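Local coordinates for protein leucyl-trna synthetase (Plasmodium falciparum, PDB 5FOC) that is the editing domain of cytosolic leucyl-tRNA synthetase, which probably removes wrongly attached amino acids from tRNA so that the enzyme delivers leucine faithfully to protein synthesis, at residues A[119-124]-A[180-185]; A[148-153]-A[197-202]. The protein carries 2 engineered substitutions. All coordinates share one frame; numbering follows the deposited sequence.

Interaction 1. Residues A[119-124]-A[180-185]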
ATOM      1  N   LYS A 119      -9.465  16.505   0.201  1.00 21.34           N
ATOM      2  CA  LYS A 119      -8.566  15.525  -0.481  1.00 19.81           C
ATOM      3  C   LYS A 119      -8.956  14.094  -0.074  1.00 21.37           C
ATOM      4  O   LYS A 119      -9.529  13.880   1.038  1.00 23.84           O
ATOM      5  CB  LYS A 119      -7.094  15.755  -0.066  1.00 20.53           C
ATOM      6  CG  LYS A 119      -6.534  17.130  -0.283  1.00 22.08           C
ATOM      7  CD  LYS A 119      -6.781  17.684  -1.672  1.00 22.06           C
ATOM      8  CE  LYS A 119      -6.211  19.067  -1.861  1.00 22.70           C
ATOM      9  NZ  LYS A 119      -6.417  19.514  -3.272  1.00 24.04           N
ATOM     10  N   LYS A 120      -8.642  13.119  -0.932  1.00 22.27           N
ATOM     11  CA  LYS A 120      -8.699  11.701  -0.593  1.00 24.26           C
ATOM     12  C   LYS A 120      -7.325  11.307  -0.070  1.00 18.81           C
ATOM     13  O   LYS A 120      -6.305  11.793  -0.568  1.00 25.92           O
ATOM     14  CB  LYS A 120      -9.086  10.841  -1.788  1.00 26.68           C
ATOM     15  CG  LYS A 120     -10.435  11.135  -2.398  1.00 32.98           C
ATOM     16  CD  LYS A 120     -10.860   9.976  -3.278  1.00 42.77           C
ATOM     17  CE  LYS A 120     -12.128  10.226  -4.080  1.00 48.86           C
ATOM     18  NZ  LYS A 120     -12.426   8.992  -4.872  1.00 53.72           N
ATOM     19  N   VAL A 121      -7.288  10.460   0.942  1.00 20.58           N
ATOM     20  CA  VAL A 121      -6.018   9.991   1.514  1.00 20.36           C
ATOM     21  C   VAL A 121      -5.781   8.582   1.027  1.00 21.76           C
ATOM     22  O   VAL A 121      -6.556   7.687   1.288  1.00 22.11           O
ATOM     23  CB  VAL A 121      -5.971  10.023   3.045  1.00 21.56           C
ATOM     24  CG1 VAL A 121      -4.619   9.511   3.539  1.00 24.11           C
ATOM     25  CG2 VAL A 121      -6.320  11.413   3.610  1.00 23.79           C
ATOM     26  N   ILE A 122      -4.664   8.377   0.271  1.00 19.09           N
ATOM     27  CA  ILE A 122      -4.500   7.147  -0.440  1.00 19.01           C
ATOM     28  C   ILE A 122      -3.064   6.622  -0.240  1.00 17.21           C
ATOM     29  O   ILE A 122      -2.103   7.372  -0.576  1.00 19.81           O
ATOM     30  CB  ILE A 122      -4.769   7.316  -1.961  1.00 19.60           C
ATOM     31  CG1 ILE A 122      -6.219   7.711  -2.242  1.00 20.21           C
ATOM     32  CG2 ILE A 122      -4.360   6.060  -2.751  1.00 21.60           C
ATOM     33  CD1 ILE A 122      -6.472   8.221  -3.626  1.00 20.83           C
ATOM     34  N   PHE A 123      -2.931   5.414   0.298  1.00 18.13           N
ATOM     35  CA  PHE A 123      -1.660   4.653   0.284  1.00 15.25           C
ATOM     36  C   PHE A 123      -1.538   4.059  -1.110  1.00 16.47           C
ATOM     37  O   PHE A 123      -2.417   3.511  -1.674  1.00 17.91           O
ATOM     38  CB  PHE A 123      -1.644   3.554   1.366  1.00 17.61           C
ATOM     39  CG  PHE A 123      -1.475   4.060   2.769  1.00 17.37           C
ATOM     40  CD1 PHE A 123      -2.565   4.610   3.462  1.00 18.47           C
ATOM     41  CD2 PHE A 123      -0.270   3.998   3.418  1.00 21.50           C
ATOM     42  CE1 PHE A 123      -2.386   5.050   4.779  1.00 23.58           C
ATOM     43  CE2 PHE A 123      -0.089   4.457   4.697  1.00 19.73           C
ATOM     44  CZ  PHE A 123      -1.162   4.969   5.401  1.00 20.49           C
ATOM     45  N   LEU A 124      -0.295   4.172  -1.681  1.00 19.45           N
ATOM     46  CA  LEU A 124      -0.100   3.595  -3.011  1.00 18.19           C
ATOM     47  C   LEU A 124       0.531   2.209  -2.850  1.00 18.45           C
ATOM     48  O   LEU A 124       1.732   2.118  -2.538  1.00 21.80           O
ATOM     49  CB  LEU A 124       0.781   4.516  -3.845  1.00 20.30           C
ATOM     50  CG  LEU A 124       0.176   5.808  -4.361  1.00 20.41           C
ATOM     51  CD1 LEU A 124       1.222   6.721  -5.005  1.00 21.14           C
ATOM     52  CD2 LEU A 124      -0.930   5.503  -5.346  1.00 22.69           C
ATOM     53  N   PRO A 180      -6.020  16.165  -6.290  1.00 21.46           N
ATOM     54  CA  PRO A 180      -7.104  15.855  -5.290  1.00 22.68           C
ATOM     55  C   PRO A 180      -6.741  14.819  -4.257  1.00 21.70           C
ATOM     56  O   PRO A 180      -7.527  14.583  -3.329  1.00 21.37           O
ATOM     57  CB  PRO A 180      -8.211  15.292  -6.175  1.00 24.89           C
ATOM     58  CG  PRO A 180      -7.460  14.637  -7.293  1.00 25.32           C
ATOM     59  CD  PRO A 180      -6.357  15.602  -7.611  1.00 23.03           C
ATOM     60  N   ASN A 181      -5.601  14.145  -4.390  1.00 22.88           N
ATOM     61  CA  ASN A 181      -5.250  13.005  -3.534  1.00 22.51           C
ATOM     62  C   ASN A 181      -3.994  13.271  -2.746  1.00 19.82           C
ATOM     63  O   ASN A 181      -3.009  13.828  -3.306  1.00 21.65           O
ATOM     64  CB  ASN A 181      -5.038  11.732  -4.398  1.00 22.59           C
ATOM     65  CG  ASN A 181      -6.271  11.360  -5.190  1.00 19.43           C
ATOM     66  OD1 ASN A 181      -7.385  11.760  -4.823  1.00 24.35           O
ATOM     67  ND2 ASN A 181      -6.109  10.620  -6.272  1.00 21.47           N
ATOM     68  N   ILE A 182      -4.013  12.921  -1.458  1.00 20.98           N
ATOM     69  CA  ILE A 182      -2.836  12.848  -0.641  1.00 19.98           C
ATOM     70  C   ILE A 182      -2.335  11.431  -0.781  1.00 20.92           C
ATOM     71  O   ILE A 182      -2.945  10.522  -0.294  1.00 22.17           O
ATOM     72  CB  ILE A 182      -3.099  13.173   0.834  1.00 21.35           C
ATOM     73  CG1 ILE A 182      -3.536  14.617   0.961  1.00 18.98           C
ATOM     74  CG2 ILE A 182      -1.863  12.927   1.662  1.00 22.42           C
ATOM     75  CD1 ILE A 182      -4.279  14.915   2.238  1.00 20.16           C
ATOM     76  N   TYR A 183      -1.164  11.241  -1.440  1.00 19.04           N
ATOM     77  CA  TYR A 183      -0.535   9.942  -1.490  1.00 18.47           C
ATOM     78  C   TYR A 183       0.499   9.684  -0.425  1.00 20.47           C
ATOM     79  O   TYR A 183       1.220  10.584  -0.045  1.00 20.16           O
ATOM     80  CB  TYR A 183       0.116   9.753  -2.872  1.00 17.52           C
ATOM     81  CG  TYR A 183      -0.848   9.653  -4.034  1.00 17.80           C
ATOM     82  CD1 TYR A 183      -1.942   8.761  -4.004  1.00 20.51           C
ATOM     83  CD2 TYR A 183      -0.731  10.482  -5.168  1.00 19.12           C
ATOM     84  CE1 TYR A 183      -2.823   8.652  -5.075  1.00 19.10           C
ATOM     85  CE2 TYR A 183      -1.624  10.385  -6.239  1.00 20.52           C
ATOM     86  CZ  TYR A 183      -2.668   9.465  -6.202  1.00 20.55           C
ATOM     87  OH  TYR A 183      -3.607   9.302  -7.186  1.00 22.18           O
ATOM     88  N   VAL A 184       0.514   8.453   0.088  1.00 19.10           N
ATOM     89  CA  VAL A 184       1.507   8.006   1.026  1.00 18.00           C
ATOM     90  C   VAL A 184       2.382   6.976   0.279  1.00 18.04           C
ATOM     91  O   VAL A 184       1.866   5.995  -0.296  1.00 20.70           O
ATOM     92  CB  VAL A 184       0.918   7.295   2.261  1.00 17.09           C
ATOM     93  CG1 VAL A 184       1.993   7.026   3.275  1.00 19.43           C
ATOM     94  CG2 VAL A 184      -0.182   8.171   2.902  1.00 18.89           C
ATOM     95  N   CYS A 185       3.687   7.192   0.356  1.00 17.56           N
ATOM     96  CA  CYS A 185       4.646   6.351  -0.434  1.00 20.55           C
ATOM     97  C   CYS A 185       6.056   6.553   0.080  1.00 19.69           C
ATOM     98  O   CYS A 185       6.362   7.500   0.780  1.00 21.64           O
ATOM     99  CB  CYS A 185       4.543   6.727  -1.891  1.00 24.20           C
ATOM    100  SG  CYS A 185       4.900   8.461  -2.254  1.00 26.51           S
TER
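Two neighbouring parallel strands of the central mixed sheet of the editing domain, 120-124 and 181-185, pair here through five backbone hydrogen bonds. Lys120 and Ile122 on one strand alternate with Ile182 and Val184 on the other; Ile182 N reaches Lys120 O at 2.7 Å and Ile122 N reaches Ile182 O at 2.8 Å. Lys120 N donates to Pro180 O and Leu124 N to Val184 O at the two ends. Ile122 O accepts Val184 N at 2.9 Å and also faces the CA-H of Tyr183, with CA 3.1 Å away. On one face of the sheet, the CB and CG2 of Ile122 run alongside the Tyr183 ring, while its CD1 lies 3.5 Å from Asn181 CG. Leu124 lies over one face of the same ring, its CD1 4.1 Å from the centroid in a CH-pi contact. On the other face, Val184 CB sits 4.0 Å from the centroid of the Phe123 ring, and CG1 touches CE2 of Phe123 at 3.6 Å. At the strand entrance Lys119 bends at chi2 (-49°), laying CD against Pro180 O while NZ bonds to Ile176 and Cys179 carbonyls. Asn181 ND2 donates to Tyr183 OH, nearly in its amide plane, and also bonds Asp154; the hydroxyl also bonds Phe153 O, so the buried amide and phenol are held by each other and by neighbouring acceptors.

Interaction 2. Residues A[148-153]-A[197-202]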
ATOM      1  N   TYR A 148       6.377   9.125   3.061  1.00 19.70           N
ATOM      2  CA  TYR A 148       6.159  10.496   2.685  1.00 18.16           C
ATOM      3  C   TYR A 148       4.716  10.715   2.245  1.00 18.46           C
ATOM      4  O   TYR A 148       4.102   9.872   1.660  1.00 20.10           O
ATOM      5  CB  TYR A 148       7.144  10.890   1.532  1.00 19.86           C
ATOM      6  CG  TYR A 148       8.551  11.004   2.044  1.00 21.16           C
ATOM      7  CD1 TYR A 148       9.277   9.854   2.393  1.00 22.86           C
ATOM      8  CD2 TYR A 148       9.178  12.239   2.180  1.00 25.70           C
ATOM      9  CE1 TYR A 148      10.585   9.939   2.860  1.00 30.19           C
ATOM     10  CE2 TYR A 148      10.509  12.332   2.611  1.00 30.49           C
ATOM     11  CZ  TYR A 148      11.196  11.180   2.961  1.00 30.95           C
ATOM     12  OH  TYR A 148      12.500  11.242   3.411  1.00 47.49           O
ATOM     13  N   LEU A 149       4.202  11.905   2.579  1.00 19.83           N
ATOM     14  CA  LEU A 149       2.865  12.325   2.155  1.00 18.44           C
ATOM     15  C   LEU A 149       3.077  13.453   1.149  1.00 19.03           C
ATOM     16  O   LEU A 149       3.755  14.424   1.464  1.00 20.51           O
ATOM     17  CB  LEU A 149       2.015  12.871   3.357  1.00 17.30           C
ATOM     18  CG  LEU A 149       1.455  11.768   4.236  1.00 17.07           C
ATOM     19  CD1 LEU A 149       2.473  10.913   4.941  1.00 19.96           C
ATOM     20  CD2 LEU A 149       0.595  12.486   5.267  1.00 19.07           C
ATOM     21  N   THR A 150       2.443  13.316  -0.022  1.00 17.87           N
ATOM     22  CA  THR A 150       2.543  14.265  -1.118  1.00 19.14           C
ATOM     23  C   THR A 150       1.257  14.252  -1.969  1.00 20.42           C
ATOM     24  O   THR A 150       0.574  13.206  -2.100  1.00 26.33           O
ATOM     25  CB  THR A 150       3.765  13.953  -2.019  1.00 20.38           C
ATOM     26  OG1 THR A 150       4.024  15.113  -2.786  1.00 24.95           O
ATOM     27  CG2 THR A 150       3.498  12.796  -2.902  1.00 21.43           C
ATOM     28  N   LEU A 151       0.923  15.405  -2.523  1.00 20.19           N
ATOM     29  CA  LEU A 151      -0.299  15.584  -3.284  1.00 20.63           C
ATOM     30  C   LEU A 151      -0.113  15.127  -4.727  1.00 18.24           C
ATOM     31  O   LEU A 151       0.989  15.345  -5.286  1.00 22.64           O
ATOM     32  CB  LEU A 151      -0.743  17.052  -3.234  1.00 21.36           C
ATOM     33  CG  LEU A 151      -1.377  17.608  -1.917  1.00 22.15           C
ATOM     34  CD1 LEU A 151      -1.369  19.117  -1.924  1.00 23.98           C
ATOM     35  CD2 LEU A 151      -2.774  17.037  -1.855  1.00 24.65           C
ATOM     36  N   GLY A 152      -1.087  14.465  -5.313  1.00 21.58           N
ATOM     37  CA  GLY A 152      -0.948  14.017  -6.701  1.00 19.96           C
ATOM     38  C   GLY A 152      -2.272  13.913  -7.395  1.00 21.15           C
ATOM     39  O   GLY A 152      -3.358  14.199  -6.804  1.00 22.81           O
ATOM     40  N   PHE A 153      -2.189  13.454  -8.624  1.00 22.32           N
ATOM     41  CA  PHE A 153      -3.313  13.418  -9.520  1.00 24.44           C
ATOM     42  C   PHE A 153      -4.052  12.094  -9.431  1.00 23.83           C
ATOM     43  O   PHE A 153      -3.457  11.034  -9.165  1.00 25.06           O
ATOM     44  CB  PHE A 153      -2.825  13.596 -10.957  1.00 25.59           C
ATOM     45  CG  PHE A 153      -2.017  14.864 -11.183  1.00 26.76           C
ATOM     46  CD1 PHE A 153      -2.666  16.092 -11.226  1.00 28.09           C
ATOM     47  CD2 PHE A 153      -0.638  14.832 -11.340  1.00 28.16           C
ATOM     48  CE1 PHE A 153      -1.987  17.269 -11.397  1.00 25.64           C
ATOM     49  CE2 PHE A 153       0.072  16.021 -11.557  1.00 27.48           C
ATOM     50  CZ  PHE A 153      -0.601  17.242 -11.577  1.00 26.66           C
ATOM     51  N   GLY A 197       3.868  11.029 -14.196  1.00 30.59           N
ATOM     52  CA  GLY A 197       2.718  11.964 -14.147  1.00 27.08           C
ATOM     53  C   GLY A 197       1.707  11.759 -13.047  1.00 27.37           C
ATOM     54  O   GLY A 197       0.580  12.261 -13.148  1.00 31.43           O
ATOM     55  N   ILE A 198       2.097  11.028 -12.008  1.00 24.18           N
ATOM     56  CA  ILE A 198       1.208  10.735 -10.871  1.00 22.42           C
ATOM     57  C   ILE A 198       1.294  11.837  -9.826  1.00 22.60           C
ATOM     58  O   ILE A 198       0.292  12.125  -9.176  1.00 24.31           O
ATOM     59  CB  ILE A 198       1.530   9.353 -10.257  1.00 22.97           C
ATOM     60  CG1 ILE A 198       1.377   8.284 -11.359  1.00 27.35           C
ATOM     61  CG2 ILE A 198       0.630   9.071  -9.027  1.00 23.13           C
ATOM     62  CD1 ILE A 198       1.898   6.905 -11.023  1.00 29.43           C
ATOM     63  N   ILE A 199       2.460  12.423  -9.611  1.00 22.13           N
ATOM     64  CA  ILE A 199       2.599  13.588  -8.735  1.00 22.42           C
ATOM     65  C   ILE A 199       3.333  14.686  -9.480  1.00 21.17           C
ATOM     66  O   ILE A 199       4.065  14.355 -10.432  1.00 26.84           O
ATOM     67  CB  ILE A 199       3.316  13.244  -7.418  1.00 21.03           C
ATOM     68  CG1 ILE A 199       4.828  12.988  -7.625  1.00 21.70           C
ATOM     69  CG2 ILE A 199       2.656  12.038  -6.732  1.00 20.09           C
ATOM     70  CD1 ILE A 199       5.591  12.775  -6.334  1.00 22.24           C
ATOM     71  N   PRO A 200       3.186  15.945  -9.089  1.00 21.66           N
ATOM     72  CA  PRO A 200       3.908  17.048  -9.663  1.00 23.62           C
ATOM     73  C   PRO A 200       5.229  17.280  -8.973  1.00 24.02           C
ATOM     74  O   PRO A 200       5.485  16.740  -7.898  1.00 24.62           O
ATOM     75  CB  PRO A 200       3.006  18.228  -9.413  1.00 20.60           C
ATOM     76  CG  PRO A 200       2.335  17.875  -8.140  1.00 20.92           C
ATOM     77  CD  PRO A 200       2.131  16.408  -8.145  1.00 20.10           C
ATOM     78  N   LEU A 201       6.064  18.059  -9.652  1.00 25.10           N
ATOM     79  CA  LEU A 201       7.281  18.667  -9.075  1.00 25.07           C
ATOM     80  C   LEU A 201       6.945  20.096  -8.661  1.00 27.48           C
ATOM     81  O   LEU A 201       6.124  20.735  -9.281  1.00 29.87           O
ATOM     82  CB  LEU A 201       8.431  18.650 -10.082  1.00 25.80           C
ATOM     83  CG  LEU A 201       9.061  17.333 -10.499  1.00 26.62           C
ATOM     84  CD1 LEU A 201      10.120  17.562 -11.580  1.00 28.47           C
ATOM     85  CD2 LEU A 201       9.628  16.675  -9.240  1.00 35.05           C
ATOM     86  N   LEU A 202       7.579  20.568  -7.597  1.00 25.32           N
ATOM     87  CA  LEU A 202       7.359  21.868  -7.015  1.00 31.52           C
ATOM     88  C   LEU A 202       8.364  22.867  -7.587  1.00 31.31           C
ATOM     89  O   LEU A 202       9.525  22.540  -7.779  1.00 32.24           O
ATOM     90  CB  LEU A 202       7.499  21.766  -5.492  1.00 31.59           C
ATOM     91  CG  LEU A 202       7.488  23.005  -4.617  1.00 31.53           C
ATOM     92  CD1 LEU A 202       6.117  23.632  -4.540  1.00 35.54           C
ATOM     93  CD2 LEU A 202       8.045  22.683  -3.231  1.00 38.07           C
TER
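A single hydrogen bond joins the two segments: Phe153 N, just past the end of strand 146-152, donates to Ile198 O at 2.9 Å with an N-H...O angle of 164°, the donor tilted 24° from the carbonyl plane. Close backbone packing accompanies it. Gly152 CA lies 3.4 Å from Ile198 O and 4.1 Å from Ile199 CA, and the absence of a side chain at Gly152 lets the chains come this near. Among contacts made by side chains, the Phe153 ring leans obliquely against the 197-200 loop: CD2 is 3.4 Å from Gly197 O, and CE2 is 4.0 Å from Pro200 CD. Its chi1 of -56° sets CG beside its own backbone N, which brings the ring along the 197-200 backbone. The proline ring also meets a carbonyl, Pro200 CD lying 3.3 Å from Leu151 O. Thr150 CG2 meets CG2 and CD1 of Ile199, the two side chains crossing at about a right angle, while the hydroxyl of Thr150 bonds Phe213 O. Ile198 and Ile199 also pack on Leu193 of helix 190-195, and Pro200 on Ile175 of helix 172-178. Gly197, with positive phi, closes helix 190-195 in a Schellman motif, and the chain then crosses the end of a sheet strand: a helix-to-strand connection packed on the central sheet of the editing domain.

Interactions 1 and 2 have centres about 9 Å apart and both reach the central mixed sheet, where strand 181-185 lies between strand 120-127, parallel to it, and strand 146-152, antiparallel to it. Segment 197-202 packs on this sheet as a loop that leads into strand 201-202, which pairs with strand 169-170 in a separate small sheet. Along the chain their segments alternate: 119-124, 148-153, 180-185, then 197-202. A probable backbone bond ties them, Tyr183 N to Thr150 O (2.7 Å). Ile198 and Ile199 touch Tyr183, so the loop after helix 190-195 reaches the buried strand pair as well as its neighbour. Together the two contacts join three sheet strands and one connecting loop into a single buried portion of the editing domain.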